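Local coordinates for protein beta-glucuronidase (PDB 6XXW) that probably hydrolyses beta-D-glucuronides as a family 2 glycoside hydrolase, releasing glucuronic acid, at residues A[91-96]-A[104-109]; A[414-419]-A[503-508]; A[477-482]-A[527-532]. All coordinates share one frame; numbering follows the deposited sequence.

Contact 1. Residues A[91-96]-A[104-109]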
loop_
_atom_site.group_PDB
_atom_site.type_symbol
_atom_site.label_atom_id
_atom_site.label_comp_id
_atom_site.label_asym_id
_atom_site.label_seq_id
_atom_site.Cartn_x
_atom_site.Cartn_y
_atom_site.Cartn_z
ATOM N N ILE A 91 -20.470 -15.681 -46.128
ATOM C CA ILE A 91 -20.015 -15.994 -44.782
ATOM C C ILE A 91 -18.719 -15.239 -44.557
ATOM O O ILE A 91 -17.728 -15.480 -45.258
ATOM C CB ILE A 91 -19.816 -17.500 -44.587
ATOM C CG1 ILE A 91 -21.099 -18.255 -44.955
ATOM C CG2 ILE A 91 -19.367 -17.796 -43.149
ATOM C CD1 ILE A 91 -20.945 -19.761 -44.835
ATOM N N PHE A 92 -18.727 -14.314 -43.604
ATOM C CA PHE A 92 -17.567 -13.477 -43.344
ATOM C C PHE A 92 -16.959 -13.852 -42.002
ATOM O O PHE A 92 -17.673 -14.060 -41.016
ATOM C CB PHE A 92 -17.931 -11.992 -43.349
ATOM C CG PHE A 92 -18.334 -11.465 -44.706
ATOM C CD1 PHE A 92 -17.375 -11.021 -45.604
ATOM C CD2 PHE A 92 -19.668 -11.414 -45.072
ATOM C CE1 PHE A 92 -17.739 -10.536 -46.855
ATOM C CE2 PHE A 92 -20.048 -10.934 -46.319
ATOM C CZ PHE A 92 -19.080 -10.489 -47.211
ATOM N N LEU A 93 -15.640 -13.937 -41.976
ATOM C CA LEU A 93 -14.890 -14.176 -40.752
ATOM C C LEU A 93 -14.147 -12.897 -40.421
ATOM O O LEU A 93 -13.320 -12.451 -41.214
ATOM C CB LEU A 93 -13.921 -15.337 -40.940
ATOM C CG LEU A 93 -12.883 -15.594 -39.854
ATOM C CD1 LEU A 93 -13.567 -15.900 -38.552
ATOM C CD2 LEU A 93 -12.053 -16.763 -40.287
ATOM N N ARG A 94 -14.445 -12.315 -39.263
ATOM C CA ARG A 94 -13.908 -11.019 -38.865
ATOM C C ARG A 94 -13.059 -11.169 -37.608
ATOM O O ARG A 94 -13.468 -11.831 -36.646
ATOM C CB ARG A 94 -15.055 -10.026 -38.632
ATOM C CG ARG A 94 -14.710 -8.807 -37.797
ATOM C CD ARG A 94 -14.133 -7.700 -38.664
ATOM N NE ARG A 94 -15.082 -7.235 -39.671
ATOM C CZ ARG A 94 -15.796 -6.115 -39.572
ATOM N NH1 ARG A 94 -15.676 -5.337 -38.497
ATOM N NH2 ARG A 94 -16.636 -5.783 -40.548
ATOM N N VAL A 95 -11.875 -10.562 -37.622
ATOM C CA VAL A 95 -11.002 -10.498 -36.449
ATOM C C VAL A 95 -10.939 -9.035 -36.033
ATOM O O VAL A 95 -10.525 -8.180 -36.824
ATOM C CB VAL A 95 -9.598 -11.056 -36.735
ATOM C CG1 VAL A 95 -8.712 -10.946 -35.483
ATOM C CG2 VAL A 95 -9.674 -12.490 -37.210
ATOM N N GLY A 96 -11.377 -8.744 -34.809
ATOM C CA GLY A 96 -11.463 -7.360 -34.384
ATOM C C GLY A 96 -10.106 -6.684 -34.308
ATOM O O GLY A 96 -9.967 -5.516 -34.682
ATOM N N VAL A 104 -4.943 -15.794 -41.094
ATOM C CA VAL A 104 -6.147 -16.523 -40.696
ATOM C C VAL A 104 -6.344 -17.715 -41.626
ATOM O O VAL A 104 -6.409 -17.550 -42.852
ATOM C CB VAL A 104 -7.395 -15.627 -40.713
ATOM C CG1 VAL A 104 -8.611 -16.428 -40.271
ATOM C CG2 VAL A 104 -7.210 -14.431 -39.813
ATOM N N TYR A 105 -6.457 -18.908 -41.042
ATOM C CA TYR A 105 -6.643 -20.137 -41.803
ATOM C C TYR A 105 -7.978 -20.772 -41.455
ATOM O O TYR A 105 -8.287 -20.967 -40.276
ATOM C CB TYR A 105 -5.530 -21.147 -41.527
ATOM C CG TYR A 105 -4.150 -20.652 -41.869
ATOM C CD1 TYR A 105 -3.470 -19.786 -41.015
ATOM C CD2 TYR A 105 -3.510 -21.068 -43.036
ATOM C CE1 TYR A 105 -2.191 -19.332 -41.325
ATOM C CE2 TYR A 105 -2.241 -20.615 -43.352
ATOM C CZ TYR A 105 -1.586 -19.755 -42.493
ATOM O OH TYR A 105 -0.326 -19.301 -42.790
ATOM N N VAL A 106 -8.741 -21.138 -42.479
ATOM C CA VAL A 106 -9.989 -21.880 -42.314
ATOM C C VAL A 106 -9.765 -23.260 -42.915
ATOM O O VAL A 106 -9.553 -23.386 -44.130
ATOM C CB VAL A 106 -11.169 -21.159 -42.980
ATOM C CG1 VAL A 106 -12.414 -22.030 -42.947
ATOM C CG2 VAL A 106 -11.420 -19.806 -42.287
ATOM N N ASN A 107 -9.794 -24.293 -42.067
ATOM C CA ASN A 107 -9.495 -25.672 -42.484
ATOM C C ASN A 107 -8.175 -25.750 -43.250
ATOM O O ASN A 107 -8.057 -26.441 -44.267
ATOM C CB ASN A 107 -10.646 -26.253 -43.304
ATOM C CG ASN A 107 -11.931 -26.320 -42.507
ATOM O OD1 ASN A 107 -11.921 -26.752 -41.363
ATOM N ND2 ASN A 107 -13.026 -25.860 -43.091
ATOM N N GLY A 108 -7.166 -25.033 -42.753
ATOM C CA GLY A 108 -5.854 -25.017 -43.366
ATOM C C GLY A 108 -5.682 -24.050 -44.519
ATOM O O GLY A 108 -4.556 -23.896 -45.007
ATOM N N ASN A 109 -6.751 -23.397 -44.970
ATOM C CA ASN A 109 -6.698 -22.468 -46.090
ATOM C C ASN A 109 -6.494 -21.041 -45.595
ATOM O O ASN A 109 -7.281 -20.552 -44.784
ATOM C CB ASN A 109 -7.992 -22.541 -46.888
ATOM C CG ASN A 109 -8.226 -23.903 -47.490
ATOM O OD1 ASN A 109 -7.691 -24.207 -48.551
ATOM N ND2 ASN A 109 -9.021 -24.741 -46.809
#

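Contact 2. Residues A[414-419]-A[503-508]. With TRS (2-amino-2-hydroxymethyl-propane-1,3-diol), chain B.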
loop_
_atom_site.group_PDB
_atom_site.type_symbol
_atom_site.label_atom_id
_atom_site.label_comp_id
_atom_site.label_asym_id
_atom_site.label_seq_id
_atom_site.Cartn_x
_atom_site.Cartn_y
_atom_site.Cartn_z
ATOM N N ALA A 414 -0.466 11.396 -35.095
ATOM C CA ALA A 414 0.716 10.862 -34.420
ATOM C C ALA A 414 0.792 11.403 -32.996
ATOM O O ALA A 414 0.126 12.378 -32.640
ATOM C CB ALA A 414 2.008 11.201 -35.174
ATOM N N ASN A 415 1.644 10.768 -32.191
ATOM C CA ASN A 415 1.915 11.206 -30.823
ATOM C C ASN A 415 3.416 11.286 -30.603
ATOM O O ASN A 415 4.104 10.262 -30.647
ATOM C CB ASN A 415 1.304 10.255 -29.794
ATOM C CG ASN A 415 1.571 10.696 -28.365
ATOM O OD1 ASN A 415 0.852 11.539 -27.821
ATOM N ND2 ASN A 415 2.618 10.134 -27.745
ATOM N N GLU A 416 3.915 12.496 -30.341
ATOM C CA GLU A 416 5.306 12.709 -29.933
ATOM C C GLU A 416 6.298 12.113 -30.926
ATOM O O GLU A 416 7.276 11.467 -30.540
ATOM C CB GLU A 416 5.553 12.157 -28.525
ATOM C CG GLU A 416 4.710 12.829 -27.421
ATOM C CD GLU A 416 5.144 12.420 -26.018
ATOM O OE1 GLU A 416 5.743 11.331 -25.859
ATOM O OE2 GLU A 416 4.891 13.197 -25.073
ATOM N N ALA A 417 6.048 12.324 -32.216
ATOM C CA ALA A 417 7.054 12.007 -33.219
ATOM C C ALA A 417 8.191 13.034 -33.181
ATOM O O ALA A 417 8.077 14.115 -32.597
ATOM C CB ALA A 417 6.428 11.967 -34.615
ATOM N N ALA A 418 9.296 12.699 -33.853
ATOM C CA ALA A 418 10.462 13.594 -33.923
ATOM C C ALA A 418 10.248 14.639 -35.023
ATOM O O ALA A 418 10.927 14.671 -36.053
ATOM C CB ALA A 418 11.741 12.798 -34.142
ATOM N N THR A 419 9.280 15.526 -34.765
ATOM C CA THR A 419 8.796 16.495 -35.738
ATOM C C THR A 419 9.775 17.640 -35.974
ATOM O O THR A 419 9.512 18.486 -36.835
ATOM C CB THR A 419 7.451 17.067 -35.279
ATOM O OG1 THR A 419 7.592 17.570 -33.942
ATOM C CG2 THR A 419 6.329 15.994 -35.321
ATOM N N LEU A 503 -4.014 21.352 -24.175
ATOM C CA LEU A 503 -2.940 20.743 -23.393
ATOM C C LEU A 503 -3.283 19.261 -23.334
ATOM O O LEU A 503 -4.056 18.818 -22.481
ATOM C CB LEU A 503 -2.823 21.366 -22.000
ATOM C CG LEU A 503 -1.656 20.864 -21.142
ATOM C CD1 LEU A 503 -0.344 21.215 -21.793
ATOM C CD2 LEU A 503 -1.706 21.449 -19.724
ATOM N N SER A 504 -2.700 18.486 -24.258
ATOM C CA SER A 504 -3.146 17.116 -24.501
ATOM C C SER A 504 -2.567 16.090 -23.531
ATOM O O SER A 504 -3.084 14.964 -23.472
ATOM C CB SER A 504 -2.820 16.707 -25.942
ATOM O OG SER A 504 -1.487 17.047 -26.282
ATOM N N GLU A 505 -1.522 16.434 -22.780
ATOM C CA GLU A 505 -1.014 15.563 -21.727
ATOM C C GLU A 505 -0.320 16.410 -20.678
ATOM O O GLU A 505 0.389 17.364 -21.006
ATOM C CB GLU A 505 -0.000 14.536 -22.231
ATOM C CG GLU A 505 -0.549 13.406 -23.066
ATOM C CD GLU A 505 0.503 12.349 -23.366
ATOM O OE1 GLU A 505 1.493 12.254 -22.594
ATOM O OE2 GLU A 505 0.337 11.608 -24.365
ATOM N N PHE A 506 -0.496 16.015 -19.426
ATOM C CA PHE A 506 0.282 16.512 -18.302
ATOM C C PHE A 506 -0.108 15.661 -17.108
ATOM O O PHE A 506 -1.245 15.193 -17.021
ATOM C CB PHE A 506 0.051 18.012 -18.025
ATOM C CG PHE A 506 -1.374 18.383 -17.665
ATOM C CD1 PHE A 506 -2.394 18.299 -18.603
ATOM C CD2 PHE A 506 -1.673 18.862 -16.385
ATOM C CE1 PHE A 506 -3.686 18.652 -18.284
ATOM C CE2 PHE A 506 -2.964 19.228 -16.041
ATOM C CZ PHE A 506 -3.985 19.127 -16.984
ATOM N N GLY A 507 0.845 15.439 -16.219
ATOM C CA GLY A 507 0.583 14.596 -15.071
ATOM C C GLY A 507 1.873 14.119 -14.444
ATOM O O GLY A 507 2.975 14.457 -14.885
ATOM N N ALA A 508 1.699 13.313 -13.393
ATOM C CA ALA A 508 2.788 12.841 -12.550
ATOM C C ALA A 508 2.466 11.424 -12.092
ATOM O O ALA A 508 1.298 11.110 -11.851
ATOM C CB ALA A 508 2.970 13.767 -11.337
HETATM C C TRS B . 3.856 9.626 -22.804
HETATM C C1 TRS B . 3.287 9.376 -24.198
HETATM C C2 TRS B . 4.881 10.763 -22.768
HETATM C C3 TRS B . 4.420 8.312 -22.265
HETATM N N TRS B . 2.773 10.001 -21.896
HETATM O O1 TRS B . 2.764 10.558 -24.757
HETATM O O2 TRS B . 6.012 10.468 -23.564
HETATM O O3 TRS B . 3.362 7.412 -21.909
#

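Contact 3. Residues A[477-482]-A[527-532]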
loop_
_atom_site.group_PDB
_atom_site.type_symbol
_atom_site.label_atom_id
_atom_site.label_comp_id
_atom_site.label_asym_id
_atom_site.label_seq_id
_atom_site.Cartn_x
_atom_site.Cartn_y
_atom_site.Cartn_z
ATOM N N GLY A 477 10.550 17.675 -9.268
ATOM C CA GLY A 477 10.255 17.977 -7.885
ATOM C C GLY A 477 9.980 19.435 -7.603
ATOM O O GLY A 477 9.404 19.746 -6.554
ATOM N N ASP A 478 10.361 20.339 -8.509
ATOM C CA ASP A 478 10.214 21.776 -8.275
ATOM C C ASP A 478 8.915 22.271 -8.904
ATOM O O ASP A 478 8.891 22.704 -10.058
ATOM C CB ASP A 478 11.406 22.547 -8.827
ATOM C CG ASP A 478 11.406 23.990 -8.374
ATOM O OD1 ASP A 478 10.498 24.347 -7.604
ATOM O OD2 ASP A 478 12.300 24.754 -8.793
ATOM N N LEU A 479 7.835 22.258 -8.109
ATOM C CA LEU A 479 6.539 22.735 -8.588
ATOM C C LEU A 479 6.526 24.234 -8.872
ATOM O O LEU A 479 5.640 24.712 -9.590
ATOM C CB LEU A 479 5.447 22.402 -7.568
ATOM C CG LEU A 479 5.158 20.935 -7.292
ATOM C CD1 LEU A 479 4.415 20.807 -5.979
ATOM C CD2 LEU A 479 4.333 20.310 -8.435
ATOM N N SER A 480 7.480 24.981 -8.327
ATOM C CA SER A 480 7.493 26.435 -8.463
ATOM C C SER A 480 7.770 26.904 -9.893
ATOM O O SER A 480 7.439 28.044 -10.224
ATOM C CB SER A 480 8.522 27.040 -7.491
ATOM O OG SER A 480 9.858 26.884 -7.951
ATOM N N VAL A 481 8.337 26.060 -10.758
ATOM C CA VAL A 481 8.623 26.496 -12.130
ATOM C C VAL A 481 7.421 26.447 -13.064
ATOM O O VAL A 481 7.494 26.989 -14.177
ATOM C CB VAL A 481 9.731 25.650 -12.780
ATOM C CG1 VAL A 481 11.003 25.715 -11.972
ATOM C CG2 VAL A 481 9.253 24.201 -12.984
ATOM N N ILE A 482 6.314 25.833 -12.646
ATOM C CA ILE A 482 5.247 25.473 -13.589
ATOM C C ILE A 482 4.657 26.711 -14.258
ATOM O O ILE A 482 4.565 26.789 -15.492
ATOM C CB ILE A 482 4.163 24.650 -12.867
ATOM C CG1 ILE A 482 4.670 23.224 -12.616
ATOM C CG2 ILE A 482 2.826 24.667 -13.646
ATOM C CD1 ILE A 482 3.721 22.370 -11.811
ATOM N N GLN A 527 0.980 14.744 -7.491
ATOM C CA GLN A 527 0.175 14.638 -8.701
ATOM C C GLN A 527 -0.936 15.688 -8.710
ATOM O O GLN A 527 -1.140 16.382 -9.716
ATOM C CB GLN A 527 -0.389 13.219 -8.830
ATOM C CG GLN A 527 -1.383 13.048 -9.991
ATOM C CD GLN A 527 -2.065 11.684 -9.969
ATOM O OE1 GLN A 527 -2.378 11.155 -8.906
ATOM N NE2 GLN A 527 -2.301 11.118 -11.144
ATOM N N GLN A 528 -1.649 15.838 -7.587
ATOM C CA GLN A 528 -2.737 16.815 -7.522
ATOM C C GLN A 528 -2.218 18.247 -7.626
ATOM O O GLN A 528 -2.815 19.074 -8.321
ATOM C CB GLN A 528 -3.554 16.634 -6.226
ATOM C CG GLN A 528 -4.556 17.772 -5.943
ATOM C CD GLN A 528 -5.598 17.417 -4.886
ATOM O OE1 GLN A 528 -6.332 16.441 -5.025
ATOM N NE2 GLN A 528 -5.656 18.209 -3.823
ATOM N N GLU A 529 -1.121 18.570 -6.933
ATOM C CA GLU A 529 -0.628 19.947 -6.968
ATOM C C GLU A 529 -0.124 20.313 -8.359
ATOM O O GLU A 529 -0.387 21.412 -8.857
ATOM C CB GLU A 529 0.475 20.140 -5.928
ATOM C CG GLU A 529 0.932 21.589 -5.761
ATOM C CD GLU A 529 -0.143 22.492 -5.168
ATOM O OE1 GLU A 529 -1.031 21.992 -4.442
ATOM O OE2 GLU A 529 -0.099 23.713 -5.439
ATOM N N MET A 530 0.607 19.401 -8.998
ATOM C CA MET A 530 1.070 19.656 -10.355
ATOM C C MET A 530 -0.110 19.924 -11.284
ATOM O O MET A 530 -0.136 20.922 -12.011
ATOM C CB MET A 530 1.891 18.465 -10.850
ATOM C CG MET A 530 2.277 18.585 -12.317
ATOM S SD MET A 530 3.146 17.114 -12.898
ATOM C CE MET A 530 3.528 17.609 -14.592
ATOM N N ILE A 531 -1.120 19.057 -11.243
ATOM C CA ILE A 531 -2.252 19.206 -12.152
ATOM C C ILE A 531 -2.996 20.502 -11.856
ATOM O O ILE A 531 -3.375 21.245 -12.772
ATOM C CB ILE A 531 -3.164 17.963 -12.057
ATOM C CG1 ILE A 531 -2.541 16.800 -12.839
ATOM C CG2 ILE A 531 -4.565 18.266 -12.553
ATOM C CD1 ILE A 531 -3.196 15.452 -12.566
ATOM N N LYS A 532 -3.157 20.826 -10.568
ATOM C CA LYS A 532 -3.847 22.052 -10.170
ATOM C C LYS A 532 -3.137 23.295 -10.695
ATOM O O LYS A 532 -3.784 24.244 -11.155
ATOM C CB LYS A 532 -3.957 22.103 -8.644
ATOM C CG LYS A 532 -4.548 23.379 -8.088
ATOM C CD LYS A 532 -4.747 23.270 -6.576
ATOM C CE LYS A 532 -3.447 23.509 -5.814
ATOM N NZ LYS A 532 -3.674 23.683 -4.337
#

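Contact 1. Residues A[91-96]-A[104-109]
Leu93 drives its CD2 methyl into the notch between Val104 and Val106, and that single carbon carries most of the contact. It lies 3.5 Å from Val104 CG1, closer than methyl groups usually come, and 3.7 Å from Val106 CG2. With Val104 the leucine crosses at a slant, while with Val106 it meets tip to tip. The reach depends on the first torsion of Leu93, which sets CG opposite the backbone N (chi1 170°) and sends the branched end across the gap. Val95 sits more loosely: its CG2 slides past Val104 CG2 at 4.1 Å, the two side chains running in opposite directions.

These strands face each other rather than pair. Their axes come within 9.9 Å of each other at closest approach, at an angle of 147°, the spacing of two layers in a beta sandwich, here within the sugar-binding domain. Segment 91-95 is bonded to strands 121-124 and 185-191, the chain turns a corner at Gly96, and 104-106 continues in the other layer; Phe121 packs on both Val95 and Val104. Leucine spans the interlayer gap, and beta-branched valines suit extended backbone while keeping the filling compact.

Beyond Val106 the chain takes no part in the packing and turns polar and more exposed. A type I' turn from Val106 to Asn109 reverses it at the surface. Asn107 and Gly108 adopt its left-handed angles, which glycine tolerates easily. Val106 O takes two bonds, one from Asn109 N at 2.9 Å and one from Asn109 ND2, the latter in the carbonyl plane with an N-H...O angle of 156°. Directional polar bonds therefore fix the turn, whereas the two layers adhere through dispersion and the exclusion of water, so the fit between them probably rests on complementary shape.

Contact 2. Residues A[414-419]-A[503-508]
In the pocket above the C-terminal ends of barrel strands 408-415 and 501-505, Asn415 and Glu416 face Glu505 across a bound Tris molecule, probably from the crystallisation liquor. Asn415 OD1 and Glu505 OE2 lie 3.5 Å apart, two acceptors that cannot bond to each other. Arg338 reconciles them, its NH1 bonding to OD1 and its NH2 forming a salt bridge with OE2; the amide and carboxylate approach from opposite directions with planes only 15° apart.

This orientation leaves the amide nitrogen for the ligand: Asn415 ND2 donates to Tris O1 at 3.0 Å, nearly straight at 161°. The same O1 donates to Glu505 OE2 at 2.7 Å, so one hydroxyl is gripped as both acceptor and donor. Glu505 OE1 takes the Tris amine N at 2.7 Å and also bonds to Tyr469 OH.

The barrel is the TIM barrel of family 2 glycosidases, and an Asn-Glu pair at the end of one strand and a glutamate at the end of another are consistent with the two carboxylates of a retaining glycosidase. Glu416 comes just past the strand end, with a left-handed backbone; CG lies opposite the carbonyl carbon (chi1 -62°) and the extended chain beyond carries the carboxylate to the ligand. Its OE1 accepts from Tris O2 at 2.5 Å, so short that the exact distance is doubtful, and its OE2 bonds to Asn467 ND2. With an alanine here, Asn467 ND2 would probably lose its acceptor, and a gap would be likely to open beside the ligand.

Glutamate suits this place because its length carries the carboxylate from the strand end to the ligand, bringing Glu416 OE2 within 4.3 Å of Glu505 OE1. Asp175 OD2 adds a further bond to the Tris.

Contact 3. Residues A[477-482]-A[527-532]
The carboxylate of Glu529 stands beyond the methylene stem that Leu479 touches, and its plane does not lie against the opposing segment; OE1 forms a salt bridge with Lys532 NZ at 3.1 Å, its hydrogen bond weak, one turn further along helix 524-538. A second carboxylate, that of Asp478, belongs to the loop itself. Its OD1 receives Ser480 N from above the carboxylate plane and Ser480 OG on the syn side, at 2.6 Å, both from one face. The bond from the backbone N makes an Asx turn, which shapes the loop leading into helix 482-497; OD2 reaches Tyr167 OH of the second subunit.

Loop and helix belong to the TIM barrel, and what joins them is aliphatic. Leu479 spreads its two methyls over neighbouring residues on one side of the helix: CD1 lies across the Glu529 stem, 3.6 Å from CG, while CD2 rests 3.8 Å from Met530 CA. Glu529 is suited to this edge position, offering methylene carbons to the leucine and sending its charged end on to lysine; the bend at chi2 (67°) parts the two. Leucine fits because its fork covers two successive helix residues, and Tyr526 and Arg533 extend the surface it packs on.

Met530 leaves the helix with CG opposite the backbone N (chi1 173°) and continues fully extended, a slim, flexible chain that runs on past Ile482 towards Ala508. Ile482, the first residue of the next helix, comes in at about a right angle to it, its CD1 4.1 Å from Met530 CG.

Overall arrangement
Contact 1 stands apart in the sugar-binding domain, with centres about 38 Å from contact 2 and about 52 Å from contact 3, across the chain's centre from both. Contacts 2 and 3 share the TIM barrel, their centres about 18 Å apart, and their segments alternate along the chain: 414-419, 477-482, 503-508, 527-532. Strand 501-505 and helix 524-538 are consecutive elements, and the two contacts touch directly, Ala508 CB lying 3.7 Å from Met530 SD. In space the contacts thus run from a sandwich interior to a ligand pocket at the strand ends and out to the barrel's outer helical layer, near a second subunit.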